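Long-range contacts in peptidyl-prolyl cis-trans isomerase FKBP13, chloroplastic (Arabidopsis thaliana, PDB 1U79), which catalyses the cis-trans isomerisation of proline peptide bonds in the chloroplast thylakoid lumen and regulates the accumulation of the Rieske protein: residues V21-E26 with M83-K88; Q31-H36 with I123-K128; H36-L41 with S49-G54; T90-P95 with A116-F121. All coordinates share one frame; numbering follows the deposited sequence.

Contact 1: residues V21-E26 with M83-K88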
loop_
_atom_site.group_PDB
_atom_site.type_symbol
_atom_site.label_atom_id
_atom_site.label_comp_id
_atom_site.label_asym_id
_atom_site.label_seq_id
_atom_site.Cartn_x
_atom_site.Cartn_y
_atom_site.Cartn_z
ATOM N N VAL A 21 2.481 -7.979 -13.381
ATOM C CA VAL A 21 3.898 -7.827 -13.075
ATOM C C VAL A 21 4.472 -6.679 -13.899
ATOM O O VAL A 21 4.219 -6.591 -15.100
ATOM C CB VAL A 21 4.672 -9.113 -13.416
ATOM C CG1 VAL A 21 6.163 -8.911 -13.144
ATOM C CG2 VAL A 21 4.107 -10.270 -12.620
ATOM N N GLY A 22 5.237 -5.801 -13.251
ATOM C CA GLY A 22 5.822 -4.668 -13.949
ATOM C C GLY A 22 6.715 -5.084 -15.104
ATOM O O GLY A 22 7.105 -6.249 -15.210
ATOM N N TYR A 23 7.032 -4.129 -15.974
ATOM C CA TYR A 23 7.881 -4.382 -17.134
ATOM C C TYR A 23 9.251 -3.736 -16.952
ATOM O O TYR A 23 10.192 -4.027 -17.699
ATOM C CB TYR A 23 7.207 -3.834 -18.399
ATOM C CG TYR A 23 6.904 -2.351 -18.328
ATOM C CD1 TYR A 23 7.863 -1.411 -18.672
ATOM C CD2 TYR A 23 5.671 -1.894 -17.868
ATOM C CE1 TYR A 23 7.610 -0.042 -18.560
ATOM C CE2 TYR A 23 5.403 -0.528 -17.751
ATOM C CZ TYR A 23 6.381 0.390 -18.096
ATOM O OH TYR A 23 6.149 1.741 -17.958
ATOM N N GLY A 24 9.367 -2.883 -15.939
ATOM C CA GLY A 24 10.621 -2.197 -15.688
ATOM C C GLY A 24 11.423 -2.685 -14.491
ATOM O O GLY A 24 11.227 -3.802 -14.011
ATOM N N PRO A 25 12.355 -1.858 -13.992
ATOM C CA PRO A 25 13.194 -2.214 -12.841
ATOM C C PRO A 25 12.435 -2.229 -11.527
ATOM O O PRO A 25 11.366 -1.611 -11.402
ATOM C CB PRO A 25 14.273 -1.138 -12.856
ATOM C CG PRO A 25 13.545 0.059 -13.413
ATOM C CD PRO A 25 12.750 -0.549 -14.549
ATOM N N GLU A 26 12.986 -2.932 -10.543
ATOM C CA GLU A 26 12.351 -2.990 -9.237
ATOM C C GLU A 26 12.478 -1.632 -8.554
ATOM O O GLU A 26 13.316 -0.809 -8.934
ATOM C CB GLU A 26 12.986 -4.091 -8.366
ATOM C CG GLU A 26 14.483 -3.984 -8.139
ATOM C CD GLU A 26 15.006 -5.129 -7.290
ATOM O OE1 GLU A 26 14.336 -6.176 -7.235
ATOM O OE2 GLU A 26 16.086 -4.995 -6.687
ATOM N N MET A 83 7.966 -4.511 -6.011
ATOM C CA MET A 83 7.121 -4.265 -7.162
ATOM C C MET A 83 8.093 -3.798 -8.235
ATOM O O MET A 83 9.191 -3.327 -7.920
ATOM C CB MET A 83 6.117 -3.142 -6.887
ATOM C CG MET A 83 4.857 -3.585 -6.186
ATOM S SD MET A 83 3.646 -2.234 -6.176
ATOM C CE MET A 83 3.032 -2.342 -7.827
ATOM N N LEU A 84 7.702 -3.944 -9.498
ATOM C CA LEU A 84 8.529 -3.512 -10.608
ATOM C C LEU A 84 7.787 -2.373 -11.275
ATOM O O LEU A 84 6.555 -2.326 -11.232
ATOM C CB LEU A 84 8.717 -4.630 -11.624
ATOM C CG LEU A 84 9.260 -5.953 -11.100
ATOM C CD1 LEU A 84 9.519 -6.865 -12.291
ATOM C CD2 LEU A 84 10.528 -5.719 -10.290
ATOM N N THR A 85 8.538 -1.464 -11.880
ATOM C CA THR A 85 7.965 -0.317 -12.569
ATOM C C THR A 85 6.874 -0.763 -13.536
ATOM O O THR A 85 7.087 -1.660 -14.355
ATOM C CB THR A 85 9.067 0.449 -13.338
ATOM O OG1 THR A 85 9.924 1.094 -12.396
ATOM C CG2 THR A 85 8.474 1.484 -14.283
ATOM N N GLY A 86 5.710 -0.124 -13.434
ATOM C CA GLY A 86 4.580 -0.443 -14.293
ATOM C C GLY A 86 3.724 -1.584 -13.776
ATOM O O GLY A 86 2.805 -2.052 -14.453
ATOM N N GLY A 87 4.018 -2.047 -12.569
ATOM C CA GLY A 87 3.255 -3.147 -12.016
ATOM C C GLY A 87 1.987 -2.740 -11.286
ATOM O O GLY A 87 1.810 -1.573 -10.917
ATOM N N LYS A 88 1.086 -3.699 -11.107
ATOM C CA LYS A 88 -0.150 -3.452 -10.362
ATOM C C LYS A 88 -0.211 -4.543 -9.319
ATOM O O LYS A 88 -0.234 -5.732 -9.648
ATOM C CB LYS A 88 -1.385 -3.538 -11.250
ATOM C CG LYS A 88 -2.696 -3.378 -10.479
ATOM C CD LYS A 88 -3.877 -3.555 -11.415
ATOM C CE LYS A 88 -5.196 -3.355 -10.694
ATOM N NZ LYS A 88 -6.321 -3.604 -11.628
HETATM O O HOH W 1 3.283 -4.117 -16.319
HETATM O O HOH W 2 5.633 -5.752 -10.454
HETATM O O HOH W 3 11.717 1.087 -10.359
#

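Contact 2: residues Q31-H36 with I123-K128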
loop_
_atom_site.group_PDB
_atom_site.type_symbol
_atom_site.label_atom_id
_atom_site.label_comp_id
_atom_site.label_asym_id
_atom_site.label_seq_id
_atom_site.Cartn_x
_atom_site.Cartn_y
_atom_site.Cartn_z
ATOM N N GLN A 31 14.151 6.289 -3.364
ATOM C CA GLN A 31 13.795 6.975 -4.602
ATOM C C GLN A 31 12.421 7.635 -4.532
ATOM O O GLN A 31 11.505 7.130 -3.879
ATOM C CB GLN A 31 13.826 5.985 -5.769
ATOM C CG GLN A 31 13.536 6.586 -7.137
ATOM C CD GLN A 31 14.040 5.700 -8.279
ATOM O OE1 GLN A 31 13.620 4.552 -8.424
ATOM N NE2 GLN A 31 14.952 6.236 -9.087
ATOM N N LEU A 32 12.294 8.777 -5.197
ATOM C CA LEU A 32 11.020 9.489 -5.243
ATOM C C LEU A 32 10.236 8.789 -6.336
ATOM O O LEU A 32 10.675 8.759 -7.491
ATOM C CB LEU A 32 11.217 10.961 -5.631
ATOM C CG LEU A 32 9.979 11.850 -5.430
ATOM C CD1 LEU A 32 9.718 12.002 -3.944
ATOM C CD2 LEU A 32 10.192 13.225 -6.065
ATOM N N ILE A 33 9.081 8.227 -5.993
ATOM C CA ILE A 33 8.278 7.520 -6.987
ATOM C C ILE A 33 6.850 8.029 -7.056
ATOM O O ILE A 33 6.415 8.802 -6.200
ATOM C CB ILE A 33 8.216 6.011 -6.684
ATOM C CG1 ILE A 33 7.464 5.769 -5.376
ATOM C CG2 ILE A 33 9.635 5.445 -6.601
ATOM C CD1 ILE A 33 7.208 4.293 -5.064
ATOM N N LYS A 34 6.133 7.569 -8.076
ATOM C CA LYS A 34 4.736 7.940 -8.295
ATOM C C LYS A 34 3.877 6.689 -8.265
ATOM O O LYS A 34 4.247 5.667 -8.852
ATOM C CB LYS A 34 4.529 8.569 -9.673
ATOM C CG LYS A 34 5.196 9.895 -9.931
ATOM C CD LYS A 34 4.801 10.371 -11.324
ATOM C CE LYS A 34 5.394 11.725 -11.661
ATOM N NZ LYS A 34 4.952 12.186 -13.009
ATOM N N ALA A 35 2.724 6.775 -7.610
ATOM C CA ALA A 35 1.825 5.639 -7.561
ATOM C C ALA A 35 0.371 6.055 -7.495
ATOM O O ALA A 35 0.010 6.981 -6.768
ATOM C CB ALA A 35 2.147 4.753 -6.362
ATOM N N HIS A 36 -0.457 5.382 -8.286
ATOM C CA HIS A 36 -1.892 5.620 -8.238
ATOM C C HIS A 36 -2.363 4.521 -7.298
ATOM O O HIS A 36 -1.700 3.488 -7.176
ATOM C CB HIS A 36 -2.517 5.475 -9.622
ATOM C CG HIS A 36 -2.650 6.775 -10.348
ATOM N ND1 HIS A 36 -3.455 7.797 -9.889
ATOM C CD2 HIS A 36 -2.058 7.237 -11.474
ATOM C CE1 HIS A 36 -3.349 8.832 -10.704
ATOM N NE2 HIS A 36 -2.508 8.517 -11.672
ATOM N N ILE A 123 -2.376 -1.088 -5.811
ATOM C CA ILE A 123 -1.314 -0.139 -6.092
ATOM C C ILE A 123 -0.789 -0.232 -7.517
ATOM O O ILE A 123 -0.492 -1.320 -8.020
ATOM C CB ILE A 123 -0.131 -0.333 -5.112
ATOM C CG1 ILE A 123 -0.632 -0.169 -3.672
ATOM C CG2 ILE A 123 0.978 0.676 -5.421
ATOM C CD1 ILE A 123 0.454 -0.110 -2.631
ATOM N N GLU A 124 -0.689 0.926 -8.157
ATOM C CA GLU A 124 -0.162 1.018 -9.501
ATOM C C GLU A 124 1.131 1.812 -9.404
ATOM O O GLU A 124 1.120 3.039 -9.278
ATOM C CB GLU A 124 -1.171 1.697 -10.431
ATOM C CG GLU A 124 -2.315 0.761 -10.795
ATOM C CD GLU A 124 -3.483 1.461 -11.434
ATOM O OE1 GLU A 124 -3.301 2.122 -12.475
ATOM O OE2 GLU A 124 -4.599 1.341 -10.893
ATOM N N TYR A 125 2.246 1.085 -9.429
ATOM C CA TYR A 125 3.577 1.684 -9.351
ATOM C C TYR A 125 3.937 2.172 -10.747
ATOM O O TYR A 125 4.341 1.388 -11.611
ATOM C CB TYR A 125 4.593 0.637 -8.872
ATOM C CG TYR A 125 6.033 1.116 -8.835
ATOM C CD1 TYR A 125 7.085 0.219 -9.020
ATOM C CD2 TYR A 125 6.344 2.467 -8.634
ATOM C CE1 TYR A 125 8.413 0.649 -9.017
ATOM C CE2 TYR A 125 7.669 2.908 -8.626
ATOM C CZ TYR A 125 8.696 1.988 -8.821
ATOM O OH TYR A 125 10.000 2.411 -8.821
ATOM N N ILE A 126 3.766 3.468 -10.972
ATOM C CA ILE A 126 4.056 4.080 -12.266
ATOM C C ILE A 126 5.552 4.113 -12.547
ATOM O O ILE A 126 5.985 3.928 -13.686
ATOM C CB ILE A 126 3.511 5.523 -12.323
ATOM C CG1 ILE A 126 2.041 5.528 -11.899
ATOM C CG2 ILE A 126 3.640 6.084 -13.750
ATOM C CD1 ILE A 126 1.150 4.681 -12.791
ATOM N N GLY A 127 6.336 4.344 -11.501
ATOM C CA GLY A 127 7.780 4.402 -11.649
ATOM C C GLY A 127 8.342 5.586 -10.886
ATOM O O GLY A 127 7.657 6.161 -10.038
ATOM N N LYS A 128 9.583 5.963 -11.178
ATOM C CA LYS A 128 10.194 7.090 -10.481
ATOM C C LYS A 128 9.556 8.399 -10.903
ATOM O O LYS A 128 9.027 8.512 -12.006
ATOM C CB LYS A 128 11.705 7.138 -10.733
ATOM C CG LYS A 128 12.112 7.130 -12.185
ATOM C CD LYS A 128 13.628 7.060 -12.306
ATOM C CE LYS A 128 14.065 6.860 -13.745
ATOM N NZ LYS A 128 15.539 6.650 -13.839
HETATM O O HOH W 4 11.825 3.049 -7.002
#

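Contact 3: residues H36-L41 with S49-G54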
loop_
_atom_site.group_PDB
_atom_site.type_symbol
_atom_site.label_atom_id
_atom_site.label_comp_id
_atom_site.label_asym_id
_atom_site.label_seq_id
_atom_site.Cartn_x
_atom_site.Cartn_y
_atom_site.Cartn_z
ATOM N N HIS A 36 -0.457 5.382 -8.286
ATOM C CA HIS A 36 -1.892 5.620 -8.238
ATOM C C HIS A 36 -2.363 4.521 -7.298
ATOM O O HIS A 36 -1.700 3.488 -7.176
ATOM C CB HIS A 36 -2.517 5.475 -9.622
ATOM C CG HIS A 36 -2.650 6.775 -10.348
ATOM N ND1 HIS A 36 -3.455 7.797 -9.889
ATOM C CD2 HIS A 36 -2.058 7.237 -11.474
ATOM C CE1 HIS A 36 -3.349 8.832 -10.704
ATOM N NE2 HIS A 36 -2.508 8.517 -11.672
ATOM N N TYR A 37 -3.482 4.730 -6.618
ATOM C CA TYR A 37 -3.961 3.725 -5.684
ATOM C C TYR A 37 -5.405 3.911 -5.261
ATOM O O TYR A 37 -5.972 4.995 -5.375
ATOM C CB TYR A 37 -3.097 3.731 -4.407
ATOM C CG TYR A 37 -3.264 4.986 -3.569
ATOM C CD1 TYR A 37 -2.555 6.152 -3.867
ATOM C CD2 TYR A 37 -4.185 5.027 -2.518
ATOM C CE1 TYR A 37 -2.765 7.329 -3.141
ATOM C CE2 TYR A 37 -4.406 6.198 -1.786
ATOM C CZ TYR A 37 -3.697 7.341 -2.104
ATOM O OH TYR A 37 -3.928 8.499 -1.400
ATOM N N VAL A 38 -5.975 2.826 -4.757
ATOM C CA VAL A 38 -7.327 2.798 -4.221
ATOM C C VAL A 38 -7.213 1.995 -2.939
ATOM O O VAL A 38 -6.769 0.842 -2.950
ATOM C CB VAL A 38 -8.343 2.090 -5.142
ATOM C CG1 VAL A 38 -9.684 1.958 -4.408
ATOM C CG2 VAL A 38 -8.540 2.883 -6.436
ATOM N N GLY A 39 -7.591 2.615 -1.829
ATOM C CA GLY A 39 -7.528 1.939 -0.548
ATOM C C GLY A 39 -8.934 1.674 -0.057
ATOM O O GLY A 39 -9.773 2.588 -0.020
ATOM N N LYS A 40 -9.195 0.429 0.322
ATOM C CA LYS A 40 -10.510 0.029 0.807
ATOM C C LYS A 40 -10.414 -0.776 2.090
ATOM O O LYS A 40 -9.389 -1.418 2.373
ATOM C CB LYS A 40 -11.224 -0.862 -0.206
ATOM C CG LYS A 40 -11.288 -0.376 -1.634
ATOM C CD LYS A 40 -11.903 -1.499 -2.479
ATOM C CE LYS A 40 -12.074 -1.110 -3.936
ATOM N NZ LYS A 40 -12.510 -2.296 -4.737
ATOM N N LEU A 41 -11.501 -0.763 2.851
ATOM C CA LEU A 41 -11.573 -1.534 4.079
ATOM C C LEU A 41 -12.074 -2.900 3.615
ATOM O O LEU A 41 -12.447 -3.059 2.454
ATOM C CB LEU A 41 -12.574 -0.900 5.053
ATOM C CG LEU A 41 -12.235 0.509 5.551
ATOM C CD1 LEU A 41 -13.358 1.030 6.475
ATOM C CD2 LEU A 41 -10.901 0.469 6.297
ATOM N N SER A 49 -8.207 7.337 -2.344
ATOM C CA SER A 49 -7.670 6.959 -3.639
ATOM C C SER A 49 -7.015 8.163 -4.291
ATOM O O SER A 49 -7.418 9.311 -4.067
ATOM C CB SER A 49 -8.769 6.396 -4.547
ATOM O OG SER A 49 -9.551 7.416 -5.137
ATOM N N SER A 50 -5.984 7.897 -5.084
ATOM C CA SER A 50 -5.275 8.955 -5.796
ATOM C C SER A 50 -6.238 9.586 -6.789
ATOM O O SER A 50 -6.207 10.799 -7.023
ATOM C CB SER A 50 -4.088 8.364 -6.551
ATOM O OG SER A 50 -4.511 7.253 -7.338
ATOM N N TYR A 51 -7.088 8.744 -7.374
ATOM C CA TYR A 51 -8.083 9.172 -8.353
ATOM C C TYR A 51 -9.015 10.227 -7.765
ATOM O O TYR A 51 -9.356 11.204 -8.433
ATOM C CB TYR A 51 -8.885 7.961 -8.829
ATOM C CG TYR A 51 -8.007 6.924 -9.495
ATOM C CD1 TYR A 51 -7.455 7.164 -10.749
ATOM C CD2 TYR A 51 -7.660 5.744 -8.834
ATOM C CE1 TYR A 51 -6.574 6.261 -11.335
ATOM C CE2 TYR A 51 -6.771 4.827 -9.414
ATOM C CZ TYR A 51 -6.235 5.100 -10.665
ATOM O OH TYR A 51 -5.357 4.218 -11.250
ATOM N N ASN A 52 -9.417 10.033 -6.514
ATOM C CA ASN A 52 -10.296 10.988 -5.847
ATOM C C ASN A 52 -9.538 12.294 -5.612
ATOM O O ASN A 52 -10.136 13.377 -5.574
ATOM C CB ASN A 52 -10.784 10.419 -4.514
ATOM C CG ASN A 52 -11.778 11.339 -3.813
ATOM O OD1 ASN A 52 -12.861 11.621 -4.334
ATOM N ND2 ASN A 52 -11.408 11.815 -2.629
ATOM N N ARG A 53 -8.220 12.191 -5.470
ATOM C CA ARG A 53 -7.380 13.361 -5.250
ATOM C C ARG A 53 -7.012 14.009 -6.580
ATOM O O ARG A 53 -6.498 15.125 -6.617
ATOM C CB ARG A 53 -6.106 12.968 -4.488
ATOM C CG ARG A 53 -6.370 12.427 -3.086
ATOM C CD ARG A 53 -5.110 11.871 -2.431
ATOM N NE ARG A 53 -5.409 11.313 -1.114
ATOM C CZ ARG A 53 -5.242 11.957 0.036
ATOM N NH1 ARG A 53 -5.554 11.360 1.182
ATOM N NH2 ARG A 53 -4.740 13.186 0.050
ATOM N N GLY A 54 -7.268 13.299 -7.672
ATOM C CA GLY A 54 -6.963 13.834 -8.983
ATOM C C GLY A 54 -5.503 13.790 -9.381
ATOM O O GLY A 54 -5.109 14.392 -10.374
#

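Contact 4: residues T90-P95 with A116-F121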
loop_
_atom_site.group_PDB
_atom_site.type_symbol
_atom_site.label_atom_id
_atom_site.label_comp_id
_atom_site.label_asym_id
_atom_site.label_seq_id
_atom_site.Cartn_x
_atom_site.Cartn_y
_atom_site.Cartn_z
ATOM N N THR A 90 -1.924 -5.863 -5.422
ATOM C CA THR A 90 -2.943 -5.701 -4.407
ATOM C C THR A 90 -2.236 -6.043 -3.110
ATOM O O THR A 90 -1.464 -7.005 -3.054
ATOM C CB THR A 90 -4.131 -6.656 -4.624
ATOM O OG1 THR A 90 -4.765 -6.346 -5.866
ATOM C CG2 THR A 90 -5.146 -6.498 -3.512
ATOM N N LEU A 91 -2.468 -5.241 -2.078
ATOM C CA LEU A 91 -1.846 -5.478 -0.786
ATOM C C LEU A 91 -2.886 -5.601 0.312
ATOM O O LEU A 91 -3.852 -4.830 0.348
ATOM C CB LEU A 91 -0.909 -4.323 -0.406
ATOM C CG LEU A 91 0.414 -4.052 -1.121
ATOM C CD1 LEU A 91 1.005 -2.769 -0.527
ATOM C CD2 LEU A 91 1.391 -5.234 -0.935
ATOM N N ARG A 92 -2.680 -6.571 1.200
ATOM C CA ARG A 92 -3.546 -6.777 2.357
ATOM C C ARG A 92 -2.629 -6.460 3.525
ATOM O O ARG A 92 -1.645 -7.171 3.765
ATOM C CB ARG A 92 -4.041 -8.217 2.453
ATOM C CG ARG A 92 -4.958 -8.449 3.649
ATOM C CD ARG A 92 -5.882 -9.658 3.433
ATOM N NE ARG A 92 -6.783 -9.860 4.573
ATOM C CZ ARG A 92 -6.403 -10.435 5.706
ATOM N NH1 ARG A 92 -5.161 -10.862 5.831
ATOM N NH2 ARG A 92 -7.244 -10.574 6.714
ATOM N N ILE A 93 -2.965 -5.399 4.258
ATOM C CA ILE A 93 -2.117 -4.927 5.345
ATOM C C ILE A 93 -2.723 -5.050 6.730
ATOM O O ILE A 93 -3.732 -4.422 7.024
ATOM C CB ILE A 93 -1.749 -3.432 5.118
ATOM C CG1 ILE A 93 -1.182 -3.249 3.705
ATOM C CG2 ILE A 93 -0.747 -2.969 6.187
ATOM C CD1 ILE A 93 -0.783 -1.828 3.364
ATOM N N PRO A 94 -2.105 -5.856 7.608
ATOM C CA PRO A 94 -2.642 -6.008 8.963
ATOM C C PRO A 94 -2.495 -4.647 9.641
ATOM O O PRO A 94 -1.611 -3.879 9.285
ATOM C CB PRO A 94 -1.724 -7.057 9.594
ATOM C CG PRO A 94 -1.179 -7.812 8.431
ATOM C CD PRO A 94 -0.940 -6.729 7.399
ATOM N N PRO A 95 -3.353 -4.340 10.631
ATOM C CA PRO A 95 -3.314 -3.061 11.350
ATOM C C PRO A 95 -1.937 -2.689 11.892
ATOM O O PRO A 95 -1.576 -1.518 11.911
ATOM C CB PRO A 95 -4.323 -3.266 12.476
ATOM C CG PRO A 95 -5.289 -4.235 11.886
ATOM C CD PRO A 95 -4.405 -5.214 11.174
ATOM N N ALA A 116 -7.720 -0.945 14.391
ATOM C CA ALA A 116 -7.421 -2.340 14.066
ATOM C C ALA A 116 -7.918 -2.780 12.701
ATOM O O ALA A 116 -8.294 -3.940 12.510
ATOM C CB ALA A 116 -7.998 -3.260 15.152
ATOM N N SER A 117 -7.890 -1.858 11.745
ATOM C CA SER A 117 -8.338 -2.154 10.398
ATOM C C SER A 117 -7.294 -2.793 9.491
ATOM O O SER A 117 -6.171 -2.314 9.378
ATOM C CB SER A 117 -8.828 -0.873 9.705
ATOM O OG SER A 117 -10.028 -0.381 10.280
ATOM N N VAL A 118 -7.679 -3.885 8.844
ATOM C CA VAL A 118 -6.819 -4.515 7.853
ATOM C C VAL A 118 -7.130 -3.647 6.635
ATOM O O VAL A 118 -8.297 -3.346 6.369
ATOM C CB VAL A 118 -7.256 -5.955 7.541
ATOM C CG1 VAL A 118 -6.507 -6.463 6.308
ATOM C CG2 VAL A 118 -6.990 -6.849 8.745
ATOM N N LEU A 119 -6.110 -3.218 5.907
ATOM C CA LEU A 119 -6.355 -2.372 4.750
ATOM C C LEU A 119 -6.054 -3.077 3.438
ATOM O O LEU A 119 -5.113 -3.859 3.338
ATOM C CB LEU A 119 -5.495 -1.112 4.840
ATOM C CG LEU A 119 -5.569 -0.328 6.149
ATOM C CD1 LEU A 119 -4.709 0.928 6.028
ATOM C CD2 LEU A 119 -7.025 0.046 6.451
ATOM N N LEU A 120 -6.855 -2.806 2.424
ATOM C CA LEU A 120 -6.608 -3.396 1.120
ATOM C C LEU A 120 -6.271 -2.259 0.175
ATOM O O LEU A 120 -6.984 -1.255 0.136
ATOM C CB LEU A 120 -7.849 -4.135 0.605
ATOM C CG LEU A 120 -8.191 -5.498 1.218
ATOM C CD1 LEU A 120 -9.521 -5.989 0.646
ATOM C CD2 LEU A 120 -7.093 -6.505 0.918
ATOM N N PHE A 121 -5.169 -2.386 -0.554
ATOM C CA PHE A 121 -4.815 -1.366 -1.532
ATOM C C PHE A 121 -4.556 -2.010 -2.878
ATOM O O PHE A 121 -4.043 -3.133 -2.958
ATOM C CB PHE A 121 -3.538 -0.604 -1.159
ATOM C CG PHE A 121 -3.695 0.378 -0.028
ATOM C CD1 PHE A 121 -3.475 -0.013 1.291
ATOM C CD2 PHE A 121 -4.007 1.712 -0.291
ATOM C CE1 PHE A 121 -3.555 0.907 2.335
ATOM C CE2 PHE A 121 -4.093 2.641 0.747
ATOM C CZ PHE A 121 -3.866 2.239 2.062
#

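Contact 1: residues V21-E26 with M83-K88
A type II beta turn, Leu84 to Gly87, meets the loop Val21 to Glu26 at the surface of the FKBP domain. The turn offers one carbonyl that two amides grip. Thr85 O accepts from Tyr23 N at 3.0 Å and from Gly24 N at 3.0 Å. The second bond is the straighter, 159° at the hydrogen against 133°. One backbone bond runs back, Thr85 N to Pro25 O at 2.9 Å, beside the bridge of Glu26 with Leu84. Thr85 O also lies over one face of the Tyr23 ring, offset toward its rim. Tyr23 CG sits between the backbone N and the carbonyl carbon, chi1 58°, which folds the ring back over the turn, with CE2 3.6 Å from Gly86 CA. Glycines make this closeness possible: a CB on Gly22 would clash with Leu84 O and Thr85 O. Leu84 works with both branches. CD1 lies beside Val21 CG1 at 4.0 Å, and CD2 reaches Glu26 CB at 3.5 Å. Cutting Leu84 back to an alanine removes both branches, and Val21 CG1 and Glu26 CB would probably lose their packing. Three waters stitch the rest; one accepts from both Gly22 N and Leu84 N. Gly86 and Gly87 both face Tyr125, so the turn ends in a G1 beta bulge, the classic partner of a type II turn.

Contact 2: residues Q31-H36 with I123-K128
Lys34 N gives its hydrogen to Gly127 O at 2.9 Å, a fairly straight bond of 165° that runs nearly along the C=O axis. Ile126 N returns to Lys34 O at 3.1 Å with a bent angle of 137°. Farther along, Glu124 N binds His36 O at 2.9 Å. The same pair closes its ring with His36 N to Glu124 O, where the donor lies in the carbonyl plane, on a lone pair. The register slips by one residue between Lys34 and Ala35, which makes a beta bulge. Gly127 has backbone angles at which a side chain would collide with the carbonyl before it. Tyr125 and Ile33 cross at about a right angle. Tyr125 CG is anti to the backbone N, chi1 176°, and CE2 of the ring comes 3.7 Å from Ile33 CB. Lys34 O sits at the edge of this ring. One water joins Tyr125 OH to Gln31 OE1, 2.7 Å from each. The Gln31 side chain crosses that of Lys128, NE2 3.6 Å from CD. Ile123, on the buried side, packs on Trp70 and Ile74 of helix 68-75. Two long antiparallel strands with a bulge, curved against a helix, belong to the FKBP beta sheet.

Contact 3: residues H36-L41 with S49-G54
Tyr37, His36 and Ser50 carry this contact between strand 32-40 and the short helix 50-53. Tyr37 lays one ring face on the backbone at the helix start. Ser50 N lies over the centre of the ring, 3.7 Å above its plane, with Ser49 C on the same face. Tyr37 CG lies between backbone N and carbonyl carbon, chi1 68°, and this turns the ring toward the helix although the CB points away. Ser50 N meanwhile donates to Tyr37 O at 2.9 Å. Ser50 OG is gripped twice: Tyr37 N donates to it at 2.8 Å, and His36 ND1 is hydrogen-bonded to it at 2.8 Å. The serine oxygen comes to the imidazole in plane, at the ring edge. The His36 ring also forms an offset stack with Tyr51, planes at 9° and centroids 4.7 Å apart. Val38 CG2 touches the edge of that tyrosine, 3.8 Å from CD2. Tyr37 OH bonds Asp48, which also takes a salt bridge from Arg53 NE. A leucine in place of Tyr37 would probably leave Asp48 without its hydroxyl partner and cover less of the backbone at Ser49 and Ser50. Ser49 OG accepts from Asn52 N at 3.0 Å and so caps the helix. With two bonds on one buried hydroxyl, Ser50 should have little freedom to turn, and its hold on ND1 probably helps fix the imidazole flat against Tyr51.

Contact 4: residues T90-P95 with A116-F121
Leu91, Ile93, Leu119 and Phe121 form the buried face of an antiparallel strand pair in the FKBP beta sheet, while Arg92 and Leu120 lie on the partly exposed face, with Val118 beside them. Two hydrogen-bonded pairs knit the backbones. Leu91 N reaches Phe121 O at 2.8 Å, and Phe121 N returns to Leu91 O. Ile93 N reaches Leu119 O at 2.8 Å, and Leu119 N returns to Ile93 O. Between them Leu120 CA sends a CA-H...O contact to Leu91 O at 3.2 Å. On the buried face Ile93 CD1 lies 3.9 Å from Phe121 CD1. CG1 of Ile93 is anti to the carbonyl carbon, chi1 -52°, and the extended branch carries CD1 on to the phenyl ring. Phe121 meets Trp70 edge-to-face and Phe47 with its plane nearly perpendicular. On the solvent side the extended Arg92 chain crosses over Leu120 and Val118. Its CB is 3.8 Å from Leu120 CD2, and its CG is 3.7 Å from Val118 CG1. Val118 CG1 also lies over one face of the guanidinium, offset toward the rim, while NE has a long, weak ion pair with Glu42. Beyond Ile93 and Leu119 the chains stay close at Pro95, whose ring turns toward residues 116-118. Pro94 turns its side chain away. Pro95 CD lies 3.9 Å from Val118 CG2. The packing is tight here even at the partly exposed end, with Pro95 CG 3.1 Å from Ala116 O.

How the contacts relate
All four contacts lie in the one FKBP domain, and contacts 2, 3 and 4 share its antiparallel sheet. Strand 32-40 serves contacts 2 and 3, which share His36; strand 119-128 serves contacts 2 and 4. The centres of contacts 2 and 3 are about 13 Å apart, and the two meet where Tyr51 bonds weakly to Glu124. Contacts 3 and 4 touch through Lys40 and Leu120. Contact 1, at the surface, joins contact 2 through Gly86 and Tyr125. The centres of contacts 1 and 4 are about 21 Å apart, across the chain's centre. Along the chain contacts 1 and 2 interleave, and contacts 3 and 4 fall between the segments of contact 2. The C-terminal strand thus ties early and late parts together.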